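Local coordinates for cell wall binding protein cwp8 (Peptoclostridium difficile, PDB 5J6Q), which probably anchors itself to the bacterial cell wall through its CWB2 modules as a cell wall protein associated with the S-layer, at residues 186-191 against 254-259; 244-249 against 258-263. All coordinates share one frame; numbering follows the deposited sequence.

Contact 1 (186-191 against 254-259); sequences DLQDIS and KPETIS
Gln188 and Ile258 stand side by side on one face of a parallel strand pair, where strand 186-191 forms an edge of a four-stranded mixed sheet. Main-chain bonds hold the two strands in register: Thr257 N gives to Asp186 O, Gln188 N to Thr257 O, Ser259 N to Gln188 O (2.8 Å) and Ile190 N to Ser259 O. On the opposite face Leu187 CD2 packs on Thr257 CB at 3.8 Å.

The tight part lies toward the C-terminal end of strand 186-191. There Ile190 CD1 presses on Ile258 CG2 at 3.3 Å, closer than carbons usually sit. Ile190 has CG1 between its backbone N and carbonyl carbon (chi1 58°), which swings CD1 across to its neighbour. The branched chains of these two isoleucines suit the place by packing across the strand pair, and Ile190 also touches Leu195.

Toward the other end the contact turns polar, and only its Lys254 end is loose. The extended Gln188 chain sends NE2 to Glu256 OE2 (2.8 Å), with the acceptor in the amide plane and the two flat groups only 26° apart; Glu256 OE1 is bridged to Lys211. Beyond it, Asp186 N bonds weakly to Pro255 O, and Lys254 NZ meets Asp186 OD2 from above the carboxylate plane (2.8 Å). With an amide N-H and a lysine sharing its two oxygens, Glu256 is probably kept ionised, whereas the salt bridge of the poorly ordered Lys254 probably adds little rigidity.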
loop_
_atom_site.group_PDB
_atom_site.type_symbol
_atom_site.label_atom_id
_atom_site.label_comp_id
_atom_site.label_asym_id
_atom_site.label_seq_id
_atom_site.Cartn_x
_atom_site.Cartn_y
_atom_site.Cartn_z
ATOM N N ASP A 186 4.660 2.985 16.388
ATOM C CA ASP A 186 4.085 1.725 15.922
ATOM C C ASP A 186 4.786 1.379 14.649
ATOM O O ASP A 186 4.747 2.178 13.708
ATOM C CB ASP A 186 2.573 1.899 15.704
ATOM C CG ASP A 186 1.863 2.174 17.013
ATOM O OD1 ASP A 186 1.317 3.290 17.168
ATOM O OD2 ASP A 186 1.868 1.272 17.899
ATOM N N LEU A 187 5.419 0.203 14.575
ATOM C CA LEU A 187 6.195 -0.164 13.414
ATOM C C LEU A 187 5.664 -1.425 12.726
ATOM O O LEU A 187 5.121 -2.318 13.402
ATOM C CB LEU A 187 7.637 -0.415 13.847
ATOM C CG LEU A 187 8.181 0.540 14.920
ATOM C CD1 LEU A 187 9.520 -0.013 15.463
ATOM C CD2 LEU A 187 8.340 1.907 14.285
ATOM N N GLN A 188 5.833 -1.493 11.381
ATOM C CA GLN A 188 5.373 -2.635 10.632
ATOM C C GLN A 188 6.423 -2.976 9.602
ATOM O O GLN A 188 7.057 -2.074 9.035
ATOM C CB GLN A 188 4.056 -2.306 9.885
ATOM C CG GLN A 188 2.881 -1.940 10.750
ATOM C CD GLN A 188 1.612 -1.980 9.921
ATOM O OE1 GLN A 188 1.318 -2.972 9.259
ATOM N NE2 GLN A 188 0.858 -0.898 9.919
ATOM N N ASP A 189 6.602 -4.242 9.359
ATOM C CA ASP A 189 7.523 -4.721 8.334
ATOM C C ASP A 189 6.700 -5.565 7.347
ATOM O O ASP A 189 6.378 -6.713 7.673
ATOM C CB ASP A 189 8.595 -5.595 8.985
ATOM C CG ASP A 189 9.961 -5.202 8.562
ATOM O OD1 ASP A 189 10.807 -5.038 9.436
ATOM O OD2 ASP A 189 10.184 -5.056 7.334
ATOM N N ILE A 190 6.356 -5.042 6.163
ATOM C CA ILE A 190 5.490 -5.810 5.250
ATOM C C ILE A 190 5.980 -5.834 3.798
ATOM O O ILE A 190 6.786 -4.993 3.388
ATOM C CB ILE A 190 4.078 -5.155 5.287
ATOM C CG1 ILE A 190 4.231 -3.665 4.859
ATOM C CG2 ILE A 190 3.456 -5.278 6.679
ATOM C CD1 ILE A 190 2.910 -2.881 4.801
ATOM N N SER A 191 5.521 -6.800 3.036
ATOM C CA SER A 191 5.900 -6.810 1.644
ATOM C C SER A 191 5.159 -5.596 0.942
ATOM O O SER A 191 4.175 -5.062 1.470
ATOM C CB SER A 191 5.486 -8.133 1.010
ATOM O OG SER A 191 4.068 -8.203 0.912
ATOM N N LYS A 254 0.826 9.365 18.266
ATOM C CA LYS A 254 1.998 8.509 18.183
ATOM C C LYS A 254 2.251 8.208 16.706
ATOM O O LYS A 254 1.359 7.688 16.044
ATOM C CB LYS A 254 1.721 7.223 18.982
ATOM C CG LYS A 254 2.876 6.241 19.005
ATOM C CD LYS A 254 2.506 5.016 19.833
ATOM C CE LYS A 254 3.607 3.993 19.807
ATOM N NZ LYS A 254 3.083 2.617 19.982
ATOM N N PRO A 255 3.420 8.521 16.138
ATOM C CA PRO A 255 3.603 8.219 14.722
ATOM C C PRO A 255 3.557 6.733 14.446
ATOM O O PRO A 255 3.433 5.903 15.369
ATOM C CB PRO A 255 4.967 8.841 14.370
ATOM C CG PRO A 255 5.715 8.838 15.656
ATOM C CD PRO A 255 4.634 9.097 16.733
ATOM N N GLU A 256 3.674 6.399 13.163
ATOM C CA GLU A 256 3.665 5.015 12.753
ATOM C C GLU A 256 4.611 4.910 11.628
ATOM O O GLU A 256 4.599 5.742 10.741
ATOM C CB GLU A 256 2.219 4.549 12.355
ATOM C CG GLU A 256 2.207 3.338 11.452
ATOM C CD GLU A 256 0.784 2.906 11.041
ATOM O OE1 GLU A 256 -0.084 3.787 10.836
ATOM O OE2 GLU A 256 0.548 1.674 10.934
ATOM N N THR A 257 5.438 3.899 11.621
ATOM C CA THR A 257 6.378 3.729 10.541
ATOM C C THR A 257 6.176 2.371 9.896
ATOM O O THR A 257 6.198 1.368 10.607
ATOM C CB THR A 257 7.835 3.915 11.103
ATOM O OG1 THR A 257 8.024 5.298 11.437
ATOM C CG2 THR A 257 8.853 3.527 10.107
ATOM N N ILE A 258 5.984 2.310 8.546
ATOM C CA ILE A 258 5.792 1.040 7.838
ATOM C C ILE A 258 6.895 0.804 6.816
ATOM O O ILE A 258 6.995 1.550 5.853
ATOM C CB ILE A 258 4.413 1.044 7.100
ATOM C CG1 ILE A 258 3.289 1.189 8.115
ATOM C CG2 ILE A 258 4.264 -0.266 6.271
ATOM C CD1 ILE A 258 1.977 1.704 7.465
ATOM N N SER A 259 7.657 -0.259 6.978
ATOM C CA SER A 259 8.795 -0.630 6.127
ATOM C C SER A 259 8.331 -1.615 5.082
ATOM O O SER A 259 7.824 -2.708 5.440
ATOM C CB SER A 259 9.904 -1.290 6.970
ATOM O OG SER A 259 10.125 -0.591 8.194
#

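Contact 2 (244-249 against 258-263)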
loop_
_atom_site.group_PDB
_atom_site.type_symbol
_atom_site.label_atom_id
_atom_site.label_comp_id
_atom_site.label_asym_id
_atom_site.label_seq_id
_atom_site.Cartn_x
_atom_site.Cartn_y
_atom_site.Cartn_z
ATOM N N PHE A 244 11.728 0.932 1.400
ATOM C CA PHE A 244 11.555 2.261 1.898
ATOM C C PHE A 244 10.655 2.212 3.046
ATOM O O PHE A 244 9.965 1.208 3.306
ATOM C CB PHE A 244 11.092 3.287 0.823
ATOM C CG PHE A 244 9.687 3.187 0.248
ATOM C CD1 PHE A 244 8.669 3.981 0.728
ATOM C CD2 PHE A 244 9.420 2.349 -0.804
ATOM C CE1 PHE A 244 7.391 3.931 0.148
ATOM C CE2 PHE A 244 8.146 2.302 -1.381
ATOM C CZ PHE A 244 7.150 3.091 -0.900
ATOM N N ASP A 245 10.680 3.281 3.767
ATOM C CA ASP A 245 9.915 3.481 4.985
ATOM C C ASP A 245 8.902 4.568 4.724
ATOM O O ASP A 245 9.220 5.597 4.084
ATOM C CB ASP A 245 10.823 3.932 6.189
ATOM C CG ASP A 245 11.456 2.807 7.043
ATOM O OD1 ASP A 245 11.487 1.614 6.576
ATOM O OD2 ASP A 245 11.939 3.114 8.164
ATOM N N ILE A 246 7.701 4.342 5.243
ATOM C CA ILE A 246 6.564 5.228 5.146
ATOM C C ILE A 246 6.285 5.646 6.545
ATOM O O ILE A 246 6.066 4.754 7.355
ATOM C CB ILE A 246 5.311 4.438 4.564
ATOM C CG1 ILE A 246 5.588 3.867 3.214
ATOM C CG2 ILE A 246 4.103 5.326 4.545
ATOM C CD1 ILE A 246 4.596 2.744 2.813
ATOM N N VAL A 247 6.203 6.953 6.843
ATOM C CA VAL A 247 5.958 7.426 8.184
ATOM C C VAL A 247 4.717 8.290 8.248
ATOM O O VAL A 247 4.618 9.270 7.514
ATOM C CB VAL A 247 7.232 8.255 8.615
ATOM C CG1 VAL A 247 7.092 8.753 10.049
ATOM C CG2 VAL A 247 8.490 7.408 8.451
ATOM N N LEU A 248 3.780 7.962 9.143
ATOM C CA LEU A 248 2.565 8.747 9.288
ATOM C C LEU A 248 2.636 9.452 10.630
ATOM O O LEU A 248 2.888 8.795 11.621
ATOM C CB LEU A 248 1.287 7.888 9.240
ATOM C CG LEU A 248 1.041 7.145 7.932
ATOM C CD1 LEU A 248 1.148 8.145 6.773
ATOM C CD2 LEU A 248 2.019 6.000 7.777
ATOM N N SER A 249 2.382 10.771 10.674
ATOM C CA SER A 249 2.448 11.527 11.921
ATOM C C SER A 249 1.371 12.593 12.034
ATOM O O SER A 249 0.854 13.111 11.032
ATOM C CB SER A 249 3.802 12.230 12.058
ATOM O OG SER A 249 4.871 11.491 11.491
ATOM N N ILE A 258 5.984 2.310 8.546
ATOM C CA ILE A 258 5.792 1.040 7.838
ATOM C C ILE A 258 6.895 0.804 6.816
ATOM O O ILE A 258 6.995 1.550 5.853
ATOM C CB ILE A 258 4.413 1.044 7.100
ATOM C CG1 ILE A 258 3.289 1.189 8.115
ATOM C CG2 ILE A 258 4.264 -0.266 6.271
ATOM C CD1 ILE A 258 1.977 1.704 7.465
ATOM N N SER A 259 7.657 -0.259 6.978
ATOM C CA SER A 259 8.795 -0.630 6.127
ATOM C C SER A 259 8.331 -1.615 5.082
ATOM O O SER A 259 7.824 -2.708 5.440
ATOM C CB SER A 259 9.904 -1.290 6.970
ATOM O OG SER A 259 10.125 -0.591 8.194
ATOM N N VAL A 260 8.538 -1.289 3.801
ATOM C CA VAL A 260 8.092 -2.225 2.783
ATOM C C VAL A 260 9.214 -2.575 1.834
ATOM O O VAL A 260 10.129 -1.796 1.610
ATOM C CB VAL A 260 6.851 -1.666 2.030
ATOM C CG1 VAL A 260 5.761 -1.291 3.039
ATOM C CG2 VAL A 260 7.212 -0.451 1.203
ATOM N N SER A 261 9.131 -3.750 1.267
ATOM C CA SER A 261 10.167 -4.207 0.390
ATOM C C SER A 261 9.595 -5.280 -0.442
ATOM O O SER A 261 8.553 -5.797 -0.092
ATOM C CB SER A 261 11.318 -4.789 1.222
ATOM O OG SER A 261 10.788 -5.807 2.065
ATOM N N SER A 262 10.270 -5.639 -1.525
ATOM C CA SER A 262 9.820 -6.734 -2.380
ATOM C C SER A 262 10.905 -7.172 -3.347
ATOM O O SER A 262 11.816 -6.429 -3.592
ATOM C CB SER A 262 8.615 -6.325 -3.221
ATOM O OG SER A 262 8.249 -7.366 -4.117
ATOM N N LYS A 263 10.785 -8.375 -3.911
ATOM C CA LYS A 263 11.737 -8.811 -4.919
ATOM C C LYS A 263 11.366 -8.112 -6.242
ATOM O O LYS A 263 12.110 -8.209 -7.207
ATOM C CB LYS A 263 11.670 -10.335 -5.111
#
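Val260 CG2 lies over one face of the Phe244 ring, a CH-pi contact 4.1 Å from the ring centroid and displaced toward the rim. The two side chains project the same way from a hydrogen-bonded antiparallel pair, in which Val260 N gives to Phe244 O (2.9 Å) and Phe244 N to Val260 O (3.2 Å). Phe244 has CG between its backbone N and carbonyl carbon (chi1 69°), which brings its ring face against Val260 CG2. Two residues along, Ile246 and Ile258 form the next hydrogen-bonded pair: Ile258 N reaches Ile246 O at 2.7 Å, while Ile246 N approaches Ile258 O from above the carbonyl plane (2.9 Å). Leu248 CD2 touches Ile258 CD1 at 4.3 Å. Bulky apolar residues suit this face, which packs against helix 265-280, and probably shield the backbone bonds.

The intervening non-hydrogen-bonded pair, Asp245 and Ser259, points to the other face. Ser259 OG donates to Asp245 OD1 (3.1 Å) from above the carboxylate plane, and a small hydroxyl is well suited to reach a carboxylate across such a close pair.

A second shell surrounds these groups. His272 meets the Phe244 ring edge-to-face, Val268 and Leu275 of the same helix touch the Phe244 side chain, and Leu275 also touches Ile246. On the face of Asp245 and Ser259, Asn222 from strand 217-224 binds Asp245 OD2. The strands form a beta hairpin whose helix-facing side is thus held by apolar packing, and hydroxyl and amide donors on separate oxygens probably restrict rotation of the Asp245 carboxylate and stabilise its negative charge.

Strand 256-262 serves both contacts, with Ile258 and Ser259 taking part in each: contact 1 adds the parallel edge strand 186-191 on one flank, contact 2 the antiparallel hairpin partner 242-249 on the other. Contact 1 is a surface contact, so a salt bridge and an amide-carboxylate bond supplement its ladder; contact 2 is largely buried and relies on aliphatic and aromatic packing, its polar pair confined to the other face. The two join directly where Ile190 CG1 packs on Val260 CG1, 3.4 Å apart, and where Glu256 O probably accepts a hydrogen bond from Leu248 N. Together they account for three neighbouring strands of one mixed sheet.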